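Local coordinates for CRISPR-associated protein Cse2 (Thermus thermophilus, PDB 2ZCA) that probably serves as a small helical subunit of the type I-E CRISPR surveillance complex, which uses CRISPR RNA to recognise invading DNA, at residues Glu5-Trp10 / Arg130-Leu135; Ala25-Ser30 / Pro43-Phe48; Pro39-Tyr44 / Ala61-Ala66; Ala66-Leu71 / Phe113-Ala118; Leu136-Phe139 / His144-Ala147. All blocks are in the same frame, centred on the assembly; numbering follows the deposited sequence.

Interaction 1: residues Glu5-Trp10 / Arg130-Leu135; sequences ERFLDW and RLLDDL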
# COMPACT_ATOMS: atom_id res chain seq x y z
N GLU A 5 7.85 -1.60 -8.34
CA GLU A 5 8.27 -2.92 -8.78
C GLU A 5 9.54 -3.36 -8.04
O GLU A 5 9.69 -4.52 -7.68
CB GLU A 5 8.49 -2.91 -10.30
CG GLU A 5 7.21 -2.56 -11.05
CD GLU A 5 7.38 -2.46 -12.55
OE1 GLU A 5 8.29 -1.73 -13.00
OE2 GLU A 5 6.61 -3.11 -13.28
N ARG A 6 10.44 -2.41 -7.80
CA ARG A 6 11.68 -2.71 -7.09
C ARG A 6 11.41 -3.16 -5.66
O ARG A 6 12.01 -4.12 -5.17
CB ARG A 6 12.60 -1.49 -7.07
CG ARG A 6 13.47 -1.34 -8.31
CD ARG A 6 14.55 -0.28 -8.08
NE ARG A 6 14.05 1.07 -8.31
CZ ARG A 6 13.86 1.59 -9.51
NH1 ARG A 6 14.13 0.87 -10.59
NH2 ARG A 6 13.40 2.83 -9.64
N PHE A 7 10.50 -2.46 -4.99
CA PHE A 7 10.18 -2.79 -3.61
C PHE A 7 9.42 -4.12 -3.54
O PHE A 7 9.61 -4.90 -2.60
CB PHE A 7 9.35 -1.67 -2.98
CG PHE A 7 9.23 -1.78 -1.48
CD1 PHE A 7 10.37 -1.93 -0.70
CD2 PHE A 7 7.99 -1.74 -0.86
CE1 PHE A 7 10.28 -2.03 0.69
CE2 PHE A 7 7.88 -1.84 0.53
CZ PHE A 7 9.03 -1.99 1.30
N LEU A 8 8.58 -4.38 -4.53
CA LEU A 8 7.83 -5.62 -4.55
C LEU A 8 8.80 -6.80 -4.65
O LEU A 8 8.61 -7.83 -4.01
CB LEU A 8 6.87 -5.65 -5.74
CG LEU A 8 6.06 -6.93 -5.90
CD1 LEU A 8 5.20 -7.17 -4.65
CD2 LEU A 8 5.18 -6.80 -7.13
N ASP A 9 9.84 -6.63 -5.46
CA ASP A 9 10.85 -7.67 -5.62
C ASP A 9 11.50 -7.93 -4.27
O ASP A 9 11.72 -9.08 -3.87
CB ASP A 9 11.91 -7.24 -6.63
CG ASP A 9 12.94 -8.32 -6.90
OD1 ASP A 9 12.57 -9.36 -7.48
OD2 ASP A 9 14.12 -8.13 -6.53
N TRP A 10 11.82 -6.85 -3.56
CA TRP A 10 12.44 -6.94 -2.24
C TRP A 10 11.54 -7.70 -1.27
O TRP A 10 12.00 -8.60 -0.57
CB TRP A 10 12.74 -5.53 -1.71
CG TRP A 10 13.26 -5.50 -0.30
CD1 TRP A 10 12.52 -5.41 0.85
CD2 TRP A 10 14.63 -5.60 0.11
NE1 TRP A 10 13.35 -5.43 1.95
CE2 TRP A 10 14.65 -5.55 1.53
CE3 TRP A 10 15.84 -5.72 -0.57
CZ2 TRP A 10 15.83 -5.62 2.27
CZ3 TRP A 10 17.03 -5.79 0.16
CH2 TRP A 10 17.01 -5.74 1.57
N ARG A 130 1.99 -1.12 -8.01
CA ARG A 130 1.28 0.10 -8.40
C ARG A 130 0.84 0.86 -7.14
O ARG A 130 0.79 2.08 -7.13
CB ARG A 130 0.05 -0.23 -9.27
CG ARG A 130 -0.76 1.00 -9.71
CD ARG A 130 0.12 2.09 -10.34
NE ARG A 130 0.75 1.69 -11.60
CZ ARG A 130 0.17 1.78 -12.80
NH1 ARG A 130 -1.07 2.26 -12.92
NH2 ARG A 130 0.83 1.40 -13.88
N LEU A 131 0.52 0.13 -6.08
CA LEU A 131 0.11 0.79 -4.85
C LEU A 131 1.21 1.72 -4.33
O LEU A 131 0.95 2.86 -3.95
CB LEU A 131 -0.27 -0.24 -3.78
CG LEU A 131 -0.77 0.38 -2.46
CD1 LEU A 131 -1.97 1.28 -2.74
CD2 LEU A 131 -1.15 -0.72 -1.48
N LEU A 132 2.46 1.24 -4.32
CA LEU A 132 3.55 2.07 -3.84
C LEU A 132 3.83 3.23 -4.81
O LEU A 132 4.00 4.36 -4.38
CB LEU A 132 4.83 1.25 -3.65
CG LEU A 132 6.05 2.08 -3.22
CD1 LEU A 132 5.75 2.80 -1.91
CD2 LEU A 132 7.27 1.19 -3.08
N ASP A 133 3.87 2.94 -6.10
CA ASP A 133 4.12 4.01 -7.07
C ASP A 133 3.08 5.11 -6.92
O ASP A 133 3.40 6.29 -7.05
CB ASP A 133 4.10 3.47 -8.50
CG ASP A 133 5.33 2.64 -8.83
OD1 ASP A 133 6.44 3.02 -8.40
OD2 ASP A 133 5.19 1.62 -9.54
N ASP A 134 1.85 4.71 -6.64
CA ASP A 134 0.77 5.68 -6.48
C ASP A 134 0.88 6.46 -5.17
O ASP A 134 0.73 7.68 -5.15
CB ASP A 134 -0.59 4.99 -6.56
CG ASP A 134 -0.91 4.50 -7.96
OD1 ASP A 134 -0.27 4.98 -8.92
OD2 ASP A 134 -1.82 3.64 -8.10
N LEU A 135 1.16 5.76 -4.07
CA LEU A 135 1.28 6.42 -2.78
C LEU A 135 2.43 7.42 -2.79
O LEU A 135 2.35 8.50 -2.20
CB LEU A 135 1.50 5.37 -1.68
CG LEU A 135 1.48 5.85 -0.23
CD1 LEU A 135 0.19 6.60 0.07
CD2 LEU A 135 1.63 4.66 0.71

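Interaction 2: residues Ala25-Ser30 / Pro43-Phe48; sequences AAFRRS and PYVEPF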
# COMPACT_ATOMS: atom_id res chain seq x y z
N ALA A 25 5.66 -10.67 10.94
CA ALA A 25 5.22 -10.33 12.28
C ALA A 25 5.45 -8.85 12.56
O ALA A 25 4.58 -8.18 13.13
CB ALA A 25 5.96 -11.19 13.31
N ALA A 26 6.61 -8.34 12.15
CA ALA A 26 6.92 -6.93 12.37
C ALA A 26 6.06 -6.04 11.48
O ALA A 26 5.53 -5.03 11.95
CB ALA A 26 8.40 -6.67 12.10
N PHE A 27 5.94 -6.40 10.21
CA PHE A 27 5.13 -5.61 9.29
C PHE A 27 3.67 -5.60 9.71
O PHE A 27 3.01 -4.55 9.71
CB PHE A 27 5.23 -6.16 7.86
CG PHE A 27 6.57 -5.98 7.21
CD1 PHE A 27 7.42 -4.93 7.57
CD2 PHE A 27 6.98 -6.84 6.19
CE1 PHE A 27 8.64 -4.74 6.92
CE2 PHE A 27 8.20 -6.66 5.53
CZ PHE A 27 9.03 -5.61 5.90
N ARG A 28 3.15 -6.77 10.07
CA ARG A 28 1.75 -6.86 10.48
C ARG A 28 1.48 -6.04 11.73
O ARG A 28 0.50 -5.30 11.79
CB ARG A 28 1.36 -8.33 10.72
CG ARG A 28 -0.08 -8.51 11.15
CD ARG A 28 -1.07 -8.09 10.05
NE ARG A 28 -2.45 -8.20 10.50
CZ ARG A 28 -3.02 -7.39 11.39
NH1 ARG A 28 -2.34 -6.39 11.93
NH2 ARG A 28 -4.28 -7.60 11.75
N ARG A 29 2.35 -6.16 12.72
CA ARG A 29 2.18 -5.41 13.95
C ARG A 29 2.33 -3.90 13.73
O ARG A 29 1.71 -3.11 14.44
CB ARG A 29 3.19 -5.89 15.00
CG ARG A 29 3.15 -5.12 16.31
CD ARG A 29 1.76 -5.11 16.93
NE ARG A 29 1.74 -4.38 18.20
CZ ARG A 29 0.63 -4.09 18.87
NH1 ARG A 29 -0.56 -4.46 18.41
NH2 ARG A 29 0.71 -3.43 20.02
N SER A 30 3.12 -3.50 12.73
CA SER A 30 3.33 -2.08 12.45
C SER A 30 2.05 -1.35 12.05
O SER A 30 2.01 -0.12 12.06
CB SER A 30 4.37 -1.88 11.35
OG SER A 30 3.84 -2.19 10.07
N PRO A 43 14.55 -2.92 10.50
CA PRO A 43 15.63 -3.76 9.94
C PRO A 43 15.25 -4.43 8.62
O PRO A 43 16.13 -4.86 7.86
CB PRO A 43 15.86 -4.79 11.05
CG PRO A 43 15.54 -4.03 12.29
CD PRO A 43 14.27 -3.30 11.89
N TYR A 44 13.96 -4.51 8.34
CA TYR A 44 13.47 -5.16 7.12
C TYR A 44 13.21 -4.20 5.97
O TYR A 44 12.96 -4.64 4.84
CB TYR A 44 12.18 -5.93 7.43
CG TYR A 44 12.37 -6.99 8.49
CD1 TYR A 44 13.03 -8.19 8.20
CD2 TYR A 44 11.90 -6.80 9.79
CE1 TYR A 44 13.23 -9.16 9.18
CE2 TYR A 44 12.10 -7.76 10.78
CZ TYR A 44 12.76 -8.93 10.47
OH TYR A 44 12.96 -9.88 11.45
N VAL A 45 13.26 -2.91 6.25
CA VAL A 45 13.00 -1.91 5.22
C VAL A 45 14.19 -0.98 4.95
O VAL A 45 14.45 -0.63 3.80
CB VAL A 45 11.77 -1.05 5.61
CG1 VAL A 45 11.54 0.04 4.57
CG2 VAL A 45 10.54 -1.95 5.72
N GLU A 46 14.90 -0.59 6.00
CA GLU A 46 16.03 0.33 5.83
C GLU A 46 17.12 -0.15 4.86
O GLU A 46 17.67 0.65 4.11
CB GLU A 46 16.64 0.67 7.19
CG GLU A 46 15.74 1.56 8.06
CD GLU A 46 15.33 2.86 7.37
OE1 GLU A 46 16.18 3.45 6.67
OE2 GLU A 46 14.17 3.30 7.54
N PRO A 47 17.45 -1.45 4.88
CA PRO A 47 18.48 -1.93 3.95
C PRO A 47 18.08 -1.63 2.50
O PRO A 47 18.94 -1.43 1.63
CB PRO A 47 18.55 -3.42 4.24
CG PRO A 47 18.29 -3.46 5.72
CD PRO A 47 17.12 -2.50 5.86
N PHE A 48 16.78 -1.60 2.24
CA PHE A 48 16.29 -1.31 0.90
C PHE A 48 16.34 0.19 0.64
O PHE A 48 16.85 0.64 -0.39
CB PHE A 48 14.84 -1.79 0.73
CG PHE A 48 14.24 -1.45 -0.60
CD1 PHE A 48 14.46 -2.27 -1.71
CD2 PHE A 48 13.50 -0.29 -0.77
CE1 PHE A 48 13.95 -1.92 -2.96
CE2 PHE A 48 12.99 0.07 -2.02
CZ PHE A 48 13.21 -0.75 -3.12

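Interaction 3: residues Pro39-Tyr44 / Ala61-Ala66; sequences PRAMPY and AHYLVA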
# COMPACT_ATOMS: atom_id res chain seq x y z
N PRO A 39 9.80 0.46 15.43
CA PRO A 39 11.19 -0.01 15.41
C PRO A 39 11.48 -1.39 14.83
O PRO A 39 12.38 -1.53 14.01
CB PRO A 39 11.59 0.08 16.88
CG PRO A 39 10.85 1.29 17.34
CD PRO A 39 9.47 1.04 16.74
N ARG A 40 10.72 -2.41 15.23
CA ARG A 40 11.00 -3.76 14.73
C ARG A 40 10.86 -3.97 13.22
O ARG A 40 11.40 -4.94 12.68
CB ARG A 40 10.16 -4.78 15.49
CG ARG A 40 10.48 -4.84 16.99
CD ARG A 40 11.96 -5.15 17.26
NE ARG A 40 12.30 -4.99 18.67
CZ ARG A 40 13.50 -5.22 19.20
NH1 ARG A 40 14.50 -5.63 18.44
NH2 ARG A 40 13.69 -5.03 20.50
N ALA A 41 10.15 -3.08 12.54
CA ALA A 41 10.00 -3.23 11.09
C ALA A 41 11.19 -2.62 10.35
O ALA A 41 11.47 -2.99 9.21
CB ALA A 41 8.70 -2.56 10.63
N MSE A 42 11.89 -1.70 11.00
CA MSE A 42 13.01 -1.01 10.38
C MSE A 42 14.13 -1.87 9.79
O MSE A 42 14.62 -1.58 8.70
CB MSE A 42 13.57 0.03 11.36
CG MSE A 42 12.54 1.11 11.69
SE MSE A 42 13.17 2.52 12.84
CE MSE A 42 11.49 3.41 13.19
N PRO A 43 14.55 -2.92 10.50
CA PRO A 43 15.63 -3.76 9.94
C PRO A 43 15.25 -4.43 8.62
O PRO A 43 16.13 -4.86 7.86
CB PRO A 43 15.86 -4.79 11.05
CG PRO A 43 15.54 -4.03 12.29
CD PRO A 43 14.27 -3.30 11.89
N TYR A 44 13.96 -4.51 8.34
CA TYR A 44 13.47 -5.16 7.12
C TYR A 44 13.21 -4.20 5.97
O TYR A 44 12.96 -4.64 4.84
CB TYR A 44 12.18 -5.93 7.43
CG TYR A 44 12.37 -6.99 8.49
CD1 TYR A 44 13.03 -8.19 8.20
CD2 TYR A 44 11.90 -6.80 9.79
CE1 TYR A 44 13.23 -9.16 9.18
CE2 TYR A 44 12.10 -7.76 10.78
CZ TYR A 44 12.76 -8.93 10.47
OH TYR A 44 12.96 -9.88 11.45
N ALA A 61 5.89 5.78 2.97
CA ALA A 61 5.08 5.10 1.96
C ALA A 61 5.54 3.64 1.86
O ALA A 61 4.71 2.73 1.78
CB ALA A 61 5.22 5.78 0.60
N HIS A 62 6.85 3.43 1.86
CA HIS A 62 7.38 2.07 1.78
C HIS A 62 6.97 1.24 3.00
O HIS A 62 6.58 0.08 2.86
CB HIS A 62 8.91 2.08 1.69
CG HIS A 62 9.44 2.52 0.35
ND1 HIS A 62 9.43 3.84 -0.05
CD2 HIS A 62 10.02 1.82 -0.65
CE1 HIS A 62 9.99 3.93 -1.25
NE2 HIS A 62 10.36 2.72 -1.63
N TYR A 63 7.06 1.83 4.18
CA TYR A 63 6.68 1.12 5.40
C TYR A 63 5.21 0.73 5.38
O TYR A 63 4.84 -0.36 5.81
CB TYR A 63 6.97 1.96 6.64
CG TYR A 63 8.41 1.89 7.10
CD1 TYR A 63 8.88 0.78 7.79
CD2 TYR A 63 9.31 2.91 6.79
CE1 TYR A 63 10.22 0.68 8.18
CE2 TYR A 63 10.64 2.82 7.17
CZ TYR A 63 11.09 1.70 7.86
OH TYR A 63 12.41 1.61 8.22
N LEU A 64 4.35 1.63 4.90
CA LEU A 64 2.93 1.33 4.87
C LEU A 64 2.62 0.21 3.89
O LEU A 64 1.82 -0.68 4.18
CB LEU A 64 2.11 2.59 4.53
CG LEU A 64 0.59 2.42 4.43
CD1 LEU A 64 0.03 1.83 5.72
CD2 LEU A 64 -0.06 3.77 4.15
N VAL A 65 3.26 0.25 2.72
CA VAL A 65 3.03 -0.80 1.72
C VAL A 65 3.52 -2.15 2.22
O VAL A 65 2.89 -3.17 1.97
CB VAL A 65 3.70 -0.45 0.37
CG1 VAL A 65 3.66 -1.64 -0.57
CG2 VAL A 65 2.98 0.74 -0.26
N ALA A 66 4.65 -2.18 2.93
CA ALA A 66 5.15 -3.43 3.47
C ALA A 66 4.13 -3.98 4.46
O ALA A 66 3.88 -5.19 4.51
CB ALA A 66 6.50 -3.21 4.17

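Interaction 4: residues Ala66-Leu71 / Phe113-Ala118; sequences AALYAL and FRLRQA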
# COMPACT_ATOMS: atom_id res chain seq x y z
N ALA A 66 4.65 -2.18 2.93
CA ALA A 66 5.15 -3.43 3.47
C ALA A 66 4.13 -3.98 4.46
O ALA A 66 3.88 -5.19 4.51
CB ALA A 66 6.50 -3.21 4.17
N ALA A 67 3.54 -3.10 5.26
CA ALA A 67 2.55 -3.51 6.25
C ALA A 67 1.30 -4.06 5.59
O ALA A 67 0.76 -5.08 6.02
CB ALA A 67 2.18 -2.33 7.15
N LEU A 68 0.84 -3.40 4.53
CA LEU A 68 -0.36 -3.85 3.83
C LEU A 68 -0.08 -5.14 3.06
O LEU A 68 -0.97 -5.99 2.91
CB LEU A 68 -0.85 -2.75 2.89
CG LEU A 68 -1.29 -1.49 3.65
CD1 LEU A 68 -1.57 -0.35 2.68
CD2 LEU A 68 -2.52 -1.80 4.50
N TYR A 69 1.15 -5.29 2.59
CA TYR A 69 1.56 -6.49 1.87
C TYR A 69 1.48 -7.67 2.84
O TYR A 69 0.99 -8.74 2.49
CB TYR A 69 2.99 -6.29 1.34
CG TYR A 69 3.64 -7.50 0.69
CD1 TYR A 69 4.34 -8.44 1.46
CD2 TYR A 69 3.61 -7.66 -0.69
CE1 TYR A 69 5.01 -9.51 0.85
CE2 TYR A 69 4.27 -8.72 -1.30
CZ TYR A 69 4.97 -9.64 -0.53
OH TYR A 69 5.63 -10.68 -1.15
N ALA A 70 1.96 -7.46 4.06
CA ALA A 70 1.93 -8.51 5.08
C ALA A 70 0.49 -8.85 5.46
O ALA A 70 0.15 -10.03 5.64
CB ALA A 70 2.71 -8.06 6.31
N LEU A 71 -0.36 -7.84 5.58
CA LEU A 71 -1.76 -8.04 5.94
C LEU A 71 -2.42 -9.00 4.95
O LEU A 71 -3.25 -9.83 5.33
CB LEU A 71 -2.51 -6.70 5.94
CG LEU A 71 -4.03 -6.75 6.16
CD1 LEU A 71 -4.33 -7.27 7.56
CD2 LEU A 71 -4.63 -5.36 5.97
N PHE A 113 -4.44 5.75 7.56
CA PHE A 113 -5.60 5.09 8.14
C PHE A 113 -6.58 4.60 7.08
O PHE A 113 -7.01 3.45 7.10
CB PHE A 113 -6.32 6.04 9.10
CG PHE A 113 -7.59 5.47 9.68
CD1 PHE A 113 -7.54 4.46 10.63
CD2 PHE A 113 -8.83 5.94 9.26
CE1 PHE A 113 -8.71 3.91 11.16
CE2 PHE A 113 -10.01 5.40 9.79
CZ PHE A 113 -9.95 4.39 10.74
N ARG A 114 -6.93 5.47 6.15
CA ARG A 114 -7.90 5.09 5.12
C ARG A 114 -7.39 4.04 4.15
O ARG A 114 -8.17 3.24 3.64
CB ARG A 114 -8.37 6.33 4.36
CG ARG A 114 -9.26 7.20 5.22
CD ARG A 114 -9.77 8.44 4.52
NE ARG A 114 -10.74 9.13 5.37
CZ ARG A 114 -11.23 10.34 5.14
NH1 ARG A 114 -10.84 11.02 4.07
NH2 ARG A 114 -12.10 10.87 5.98
N LEU A 115 -6.08 4.02 3.91
CA LEU A 115 -5.54 3.02 3.00
C LEU A 115 -5.54 1.66 3.69
O LEU A 115 -5.84 0.65 3.06
CB LEU A 115 -4.11 3.40 2.58
CG LEU A 115 -3.58 2.68 1.33
CD1 LEU A 115 -4.46 3.02 0.11
CD2 LEU A 115 -2.14 3.10 1.08
N ARG A 116 -5.22 1.63 4.98
CA ARG A 116 -5.22 0.37 5.71
C ARG A 116 -6.65 -0.17 5.73
O ARG A 116 -6.89 -1.36 5.50
CB ARG A 116 -4.75 0.57 7.15
CG ARG A 116 -4.82 -0.69 8.00
CD ARG A 116 -5.76 -0.51 9.18
NE ARG A 116 -5.29 0.54 10.08
CZ ARG A 116 -5.95 0.95 11.16
NH1 ARG A 116 -5.44 1.91 11.92
NH2 ARG A 116 -7.11 0.40 11.47
N GLN A 117 -7.60 0.71 5.99
CA GLN A 117 -9.00 0.32 6.03
C GLN A 117 -9.49 -0.21 4.68
O GLN A 117 -10.23 -1.20 4.62
CB GLN A 117 -9.86 1.50 6.48
CG GLN A 117 -11.35 1.21 6.53
CD GLN A 117 -12.16 2.41 6.99
OE1 GLN A 117 -12.20 2.72 8.18
NE2 GLN A 117 -12.79 3.10 6.05
N ALA A 118 -9.08 0.44 3.60
CA ALA A 118 -9.50 0.03 2.25
C ALA A 118 -8.93 -1.33 1.85
O ALA A 118 -9.63 -2.14 1.25
CB ALA A 118 -9.08 1.08 1.24

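Interaction 5: residues Leu136-Phe139 / His144-Ala147; sequences LRWF and HVQA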
# COMPACT_ATOMS: atom_id res chain seq x y z
N LEU A 136 3.51 7.08 -3.49
CA LEU A 136 4.66 7.97 -3.58
C LEU A 136 4.32 9.29 -4.27
O LEU A 136 4.94 10.31 -4.00
CB LEU A 136 5.80 7.28 -4.34
CG LEU A 136 6.57 6.20 -3.58
CD1 LEU A 136 7.46 5.41 -4.53
CD2 LEU A 136 7.40 6.87 -2.49
N ARG A 137 3.32 9.27 -5.14
CA ARG A 137 2.92 10.46 -5.88
C ARG A 137 1.57 11.01 -5.41
O ARG A 137 0.99 11.88 -6.05
CB ARG A 137 2.84 10.13 -7.37
CG ARG A 137 4.14 9.59 -7.96
CD ARG A 137 3.92 9.08 -9.38
NE ARG A 137 3.07 7.89 -9.41
CZ ARG A 137 2.52 7.40 -10.51
NH1 ARG A 137 2.72 8.00 -11.68
NH2 ARG A 137 1.76 6.31 -10.45
N TRP A 138 1.10 10.52 -4.28
CA TRP A 138 -0.20 10.91 -3.75
C TRP A 138 -0.38 12.40 -3.46
O TRP A 138 -1.48 12.93 -3.59
CB TRP A 138 -0.49 10.11 -2.48
CG TRP A 138 -1.93 10.16 -2.04
CD1 TRP A 138 -2.48 11.02 -1.13
CD2 TRP A 138 -2.99 9.33 -2.50
NE1 TRP A 138 -3.82 10.76 -0.99
CE2 TRP A 138 -4.16 9.73 -1.82
CE3 TRP A 138 -3.07 8.28 -3.43
CZ2 TRP A 138 -5.40 9.11 -2.04
CZ3 TRP A 138 -4.31 7.66 -3.64
CH2 TRP A 138 -5.45 8.09 -2.95
N PHE A 139 0.71 13.07 -3.09
CA PHE A 139 0.61 14.48 -2.74
C PHE A 139 0.91 15.48 -3.84
O PHE A 139 1.20 16.65 -3.58
CB PHE A 139 1.46 14.73 -1.51
CG PHE A 139 1.10 13.82 -0.37
CD1 PHE A 139 -0.15 13.92 0.24
CD2 PHE A 139 1.97 12.82 0.04
CE1 PHE A 139 -0.53 13.02 1.23
CE2 PHE A 139 1.60 11.92 1.03
CZ PHE A 139 0.35 12.02 1.63
N HIS A 144 -3.10 13.71 -9.76
CA HIS A 144 -3.28 12.86 -10.93
C HIS A 144 -3.51 11.40 -10.57
O HIS A 144 -4.26 10.70 -11.26
CB HIS A 144 -2.09 12.99 -11.89
CG HIS A 144 -0.79 12.48 -11.34
ND1 HIS A 144 -0.35 11.19 -11.54
CD2 HIS A 144 0.18 13.10 -10.62
CE1 HIS A 144 0.83 11.04 -10.97
NE2 HIS A 144 1.17 12.18 -10.41
N VAL A 145 -2.90 10.93 -9.49
CA VAL A 145 -3.10 9.54 -9.07
C VAL A 145 -4.56 9.35 -8.68
O VAL A 145 -5.19 8.36 -9.06
CB VAL A 145 -2.22 9.17 -7.86
CG1 VAL A 145 -2.55 7.75 -7.40
CG2 VAL A 145 -0.75 9.28 -8.22
N GLN A 146 -5.09 10.29 -7.91
CA GLN A 146 -6.48 10.20 -7.47
C GLN A 146 -7.45 10.17 -8.64
O GLN A 146 -8.42 9.40 -8.64
CB GLN A 146 -6.83 11.38 -6.55
CG GLN A 146 -6.14 11.32 -5.19
CD GLN A 146 -4.73 11.89 -5.19
OE1 GLN A 146 -4.09 12.03 -6.23
NE2 GLN A 146 -4.24 12.23 -4.00
N ALA A 147 -7.18 10.99 -9.65
CA ALA A 147 -8.04 11.01 -10.83
C ALA A 147 -7.97 9.67 -11.56
O ALA A 147 -8.97 9.18 -12.07
CB ALA A 147 -7.64 12.14 -11.77
O HOH W 1 -1.51 12.47 -7.31

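Interaction 1: residues Glu5-Trp10 / Arg130-Leu135
F7 and L132 make the firm part of this contact. The CD2 methyl of L132 presses on the root of the phenylalanine, 3.5 Å from F7 CB, and also reaches the ring carbon F7 CD2, at 3.7 Å. The two side chains cross at about a right angle. Within this pair CD2 is the branch of L132 that makes the contact. F7 holds its ring away from its own backbone N (chi1 -167°), which carries the ring past L132 toward helix 56-71, where H62 and A66 receive it; V65 and H62 also pack on L132. This end is wholly buried.

Toward the start of helix 3-15 the backbones stay as close, but the side chains make a loose end, and E5 is exposed to solvent. D133 comes no nearer to E5 than 4.3 Å, from its OD2 to E5 N, and E5 OE1 stays 5.7 Å from D133 OD2. Each acid has another partner, E5 OE1 accepting from S2 N. The chemistry implies an apolar contact between the helices, beside which D133, bonded to G4 N and S2 OG, places a carboxylate at the amino end of helix 3-15, where its charge is probably favoured.

Interaction 2: residues Ala25-Ser30 / Pro43-Phe48
A26 is the first residue of helix 20-29 here to reach across to Y44: its CB methyl sits 4.1 Å from Y44 CE2, beside the phenol ring.

One step on, F27 has the largest share of the contact, closely followed by Y44. With CG opposite the carbonyl carbon (chi1 -69°), the far end of the ring comes up against Y44 and V45. CZ lands 3.5 Å from Y44 CB, and CE1 lies 3.6 Å from V45 CG2. The same two ring carbons also meet the other partner, F27 CE1 at 3.8 Å from Y44 CB and F27 CZ at 4.0 Å from V45 CG2, so the end of the phenylalanine is shared between two successive residues of helix 42-49. The two aromatic rings form a T-shaped pair, the edge of Y44 turned to the face of F27, with centroids 6.0 Å apart and planes inclined at 72°. L11 and L14 of helix 3-15 and A70 of helix 56-71 also touch F27, so it is enclosed by apolar neighbours from several helices.

The short helical segments run nearly perpendicular, at 98°, with axes 11.2 Å apart. This is a near-perpendicular crossing of helices 20-29 and 42-49 in the all-helical Cse2 fold, with F27 inserted between Y44 and V45.

Interaction 3: residues Pro39-Tyr44 / Ala61-Ala66
Y63 reaches from helix 56-71 to the 3-10 turn that leads into helix 42-49, a helix-to-turn contact within the all-helical Cse2 fold. It has by far the largest buried surface of the three residues that meet. With CG lying beside its backbone N (chi1 -82°), the ring slants across the gap, and its outer rim does the touching: the turn and the start of the helix lie at the edge of the phenol, close to its plane.

A41 meets the side of that rim. Its carbonyl A41 O is 4.0 Å from Y63 CE1, and its methyl, CB, is 4.3 Å from the same ring carbon, contacts of van der Waals type.

M42, modelled as selenomethionine, comes next and takes the hydroxyl end. Its side chain crosses the tyrosine at about a right angle and then runs on extended; CB and CG lie against the hydroxyl, with CZ just behind, while the selenium lies farther along. The phenol oxygen hydrogen-bonds with E46 OE2, one turn further along helix 42-49, and V45 and L49 of that helix pack against the same ring. The hydroxyl, held by E46, has carbon neighbours as well: Y63 OH lies 3.4 Å from M42 CA and 3.5 Å from M42 CG.

Interaction 4: residues Ala66-Leu71 / Phe113-Ala118
A purely apolar helix-to-helix contact, centred about 6 Å from the centre of the chain, joins L68, on helix 56-71, to L115 and R116 on helix 111-121. No hydrogen bond crosses it; the backbones come closest at L68 and R116, whose CA atoms are 6.7 Å apart.

L68 does the work with both of its methyls. CD1 turns to L115, 3.8 Å from its CD2 and 3.9 Å from its CG, the two leucines crossing at about a right angle. CD2 takes the other neighbour and rests on the main chain itself, 3.7 Å from R116 CA. One leucine fork therefore straddles two successive residues of the facing helix.

The arginine contributes its base alone. R116 holds CG opposite its backbone N (chi1 176°) and then bends twice, which leads its charged end away from L68, to where F113 CD1 lies 3.5 Å above one face of the R116 guanidinium, offset toward its rim.

Around the pair lie mostly helices, with the loop residue L31 against R116 and A67. Helix 56-71 turns A66 and Y69 to helix 3-15 and A70 to F27 of helix 20-29, while A118 and R114 of helix 111-121 lie against L103 of helix 96-104, so this contact ties the two groups of helices together.

Interaction 5: residues Leu136-Phe139 / His144-Ala147
Q146 grips W138 twice, by one hydrogen bond and by lying over its indole. Q146 NE2 donates to W138 O at 2.9 Å, nearly straight (167°), in the carbonyl plane and on a lone pair. The same nitrogen hovers 3.2 Å above the indole plane, the amide inclined to it by 41°, while Q146 CG makes a CH-pi contact over the six-membered ring, 4.1 Å from its centroid. The bend of the glutamine at chi2 folds its amide back to reach both.

Beside it, V145 CG1 lies 4.0 Å from W138 CE3, and V145 CG2 packs 3.8 Å from R137 CB. H144 CE1 lies over one face of the R137 guanidinium, 3.6 Å from R137 NH1, while NH1 lies at the edge of the imidazole, the planes 71° apart.

A water links the two segments: it accepts from V145 N and donates to R137 O and to Q146 OE1, which thereby holds the amide from its other end.

Further out, W149 meets the indole edge-to-face, and W138 NE1 makes a weak bond to A106 O. D133 O and D134 OD1 hold the R137 guanidinium from the preceding helix. Together these interactions close a helix-loop-helix connection, in which the first turn of helix 144-155 folds back on the loop that follows helix 128-136.

In the fold
Interactions 2 and 3 are practically one cluster, centres about 4 Å apart, sharing P43 and Y44 and joined where V45 CB packs 3.5 Å from Y63 CE1. Interaction 1 reaches this cluster through W10 NE1, 3.0 Å from Y44 O, and along the chain it encloses interactions 2, 3 and 4. Helix 56-71 is the common element: it serves interactions 3 and 4, and L64 CD2 touches L115 CD2 at 3.8 Å. Interaction 5 lies at the other side of the chain's centre from interaction 2, about 24 Å between centres, yet D134 CB of interaction 1 reaches its V145 CG1 at 3.5 Å. None of the five contacts includes a bound ligand.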